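Local coordinates for protein N-acyl-D-glutamate deacylase (Bordetella bronchiseptica, PDB 3GIP) that hydrolyses N-acyl-D-glutamate to D-glutamate and a carboxylate as a zinc-dependent member of the amidohydrolase superfamily, at residues 62-67 with 362-367. Numbering follows the deposited sequence.
Sequences FIDVHG and VGSDGL
Asp64 OD1 is gripped by two backbone N-H groups, one from each face of the carboxylate. Ser364 N comes in on the syn side at 2.9 Å from Asp64 OD1, nearly straight at 167°, while His66 N reaches the same oxygen from above the opposite face at 3.2 Å, closing an Asx turn. The other oxygen, OD2, takes the hydroxyl of Ser364, with OG 2.6 Å from Asp64 OD2, and also meets Lys82 in a salt bridge. Held this way, the buried carboxylate is fixed in rotation. The contact joins the end of strand 57-64, with the HxH motif of His66 and His68, to the loop after strand 360-362 in the amidohydrolase TIM barrel; Cys95, His218 and His248 bind the zinc. Asp365, probably the family's catalytic aspartate, lies about 3 Å from bound acetate and formate, which probably mark the pocket. Its N donates to His66 O at 2.8 Å. With CG anti to the backbone N (chi1 -159°), the His66 ring runs beside the Asp365 side chain, planes 74° apart, and Asp365 OD1 sits at the ring edge, 3.2 Å from His66 CD2. Gly363 brings the backbones close, its CA 3.6 Å from His66 CB. A water takes the N-H of Val362 and lies within hydrogen-bonding distance of Ile63 O.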
# COMPACT_ATOMS: atom_id res chain seq x y z
N PHE A 62 3.11 -4.59 11.01
CA PHE A 62 2.92 -4.84 9.58
C PHE A 62 3.24 -3.62 8.73
O PHE A 62 2.97 -2.48 9.11
CB PHE A 62 1.50 -5.32 9.30
CG PHE A 62 1.08 -6.49 10.15
CD1 PHE A 62 1.99 -7.49 10.48
CD2 PHE A 62 -0.23 -6.60 10.62
CE1 PHE A 62 1.61 -8.58 11.26
CE2 PHE A 62 -0.62 -7.68 11.40
CZ PHE A 62 0.30 -8.67 11.72
N ILE A 63 3.82 -3.88 7.56
CA ILE A 63 4.20 -2.84 6.63
C ILE A 63 3.27 -2.86 5.42
O ILE A 63 3.30 -3.79 4.61
CB ILE A 63 5.67 -3.02 6.17
CG1 ILE A 63 6.59 -2.97 7.40
CG2 ILE A 63 6.06 -1.95 5.17
CD1 ILE A 63 8.07 -3.11 7.08
N ASP A 64 2.44 -1.83 5.31
CA ASP A 64 1.49 -1.70 4.21
C ASP A 64 2.22 -1.07 3.04
O ASP A 64 2.41 0.15 2.99
CB ASP A 64 0.32 -0.81 4.64
CG ASP A 64 -0.78 -0.75 3.61
OD1 ASP A 64 -0.64 -1.38 2.54
OD2 ASP A 64 -1.79 -0.06 3.87
N VAL A 65 2.63 -1.91 2.09
CA VAL A 65 3.38 -1.44 0.94
C VAL A 65 2.56 -0.72 -0.12
O VAL A 65 3.12 -0.16 -1.05
CB VAL A 65 4.16 -2.60 0.28
CG1 VAL A 65 5.05 -3.28 1.32
CG2 VAL A 65 3.19 -3.61 -0.35
N HIS A 66 1.23 -0.72 0.01
CA HIS A 66 0.41 -0.04 -0.98
C HIS A 66 -0.62 0.89 -0.37
O HIS A 66 -1.82 0.59 -0.35
CB HIS A 66 -0.30 -1.02 -1.91
CG HIS A 66 -0.73 -0.40 -3.20
ND1 HIS A 66 0.02 -0.47 -4.35
CD2 HIS A 66 -1.79 0.39 -3.49
CE1 HIS A 66 -0.55 0.25 -5.29
NE2 HIS A 66 -1.66 0.78 -4.80
N GLY A 67 -0.16 2.03 0.11
CA GLY A 67 -1.07 2.99 0.69
C GLY A 67 -1.26 4.20 -0.21
O GLY A 67 -0.45 4.46 -1.10
N VAL A 362 1.73 -7.74 1.16
CA VAL A 362 0.35 -7.31 1.33
C VAL A 362 0.26 -5.79 1.24
O VAL A 362 1.01 -5.07 1.91
CB VAL A 362 -0.21 -7.76 2.70
CG1 VAL A 362 -1.67 -7.33 2.85
CG2 VAL A 362 -0.09 -9.27 2.84
N GLY A 363 -0.64 -5.31 0.38
CA GLY A 363 -0.85 -3.89 0.20
C GLY A 363 -2.35 -3.65 0.32
O GLY A 363 -3.12 -4.22 -0.45
N SER A 364 -2.77 -2.82 1.26
CA SER A 364 -4.20 -2.59 1.48
C SER A 364 -4.90 -1.79 0.38
O SER A 364 -6.07 -2.05 0.08
CB SER A 364 -4.44 -1.89 2.82
OG SER A 364 -4.11 -0.52 2.74
N ASP A 365 -4.20 -0.83 -0.19
CA ASP A 365 -4.76 0.03 -1.24
C ASP A 365 -6.03 0.71 -0.73
O ASP A 365 -6.98 0.93 -1.49
CB ASP A 365 -5.05 -0.79 -2.50
CG ASP A 365 -5.17 0.08 -3.74
OD1 ASP A 365 -4.90 1.29 -3.66
OD2 ASP A 365 -5.53 -0.46 -4.81
N GLY A 366 -6.03 1.05 0.55
CA GLY A 366 -7.18 1.71 1.13
C GLY A 366 -7.34 3.11 0.56
O GLY A 366 -6.35 3.79 0.28
N LEU A 367 -8.59 3.53 0.37
CA LEU A 367 -8.88 4.87 -0.14
C LEU A 367 -9.65 5.56 0.98
O LEU A 367 -10.88 5.58 1.00
CB LEU A 367 -9.72 4.77 -1.42
CG LEU A 367 -8.99 4.07 -2.58
CD1 LEU A 367 -9.93 3.88 -3.75
CD2 LEU A 367 -7.78 4.89 -2.99
O HOH W 1 3.08 -6.40 3.38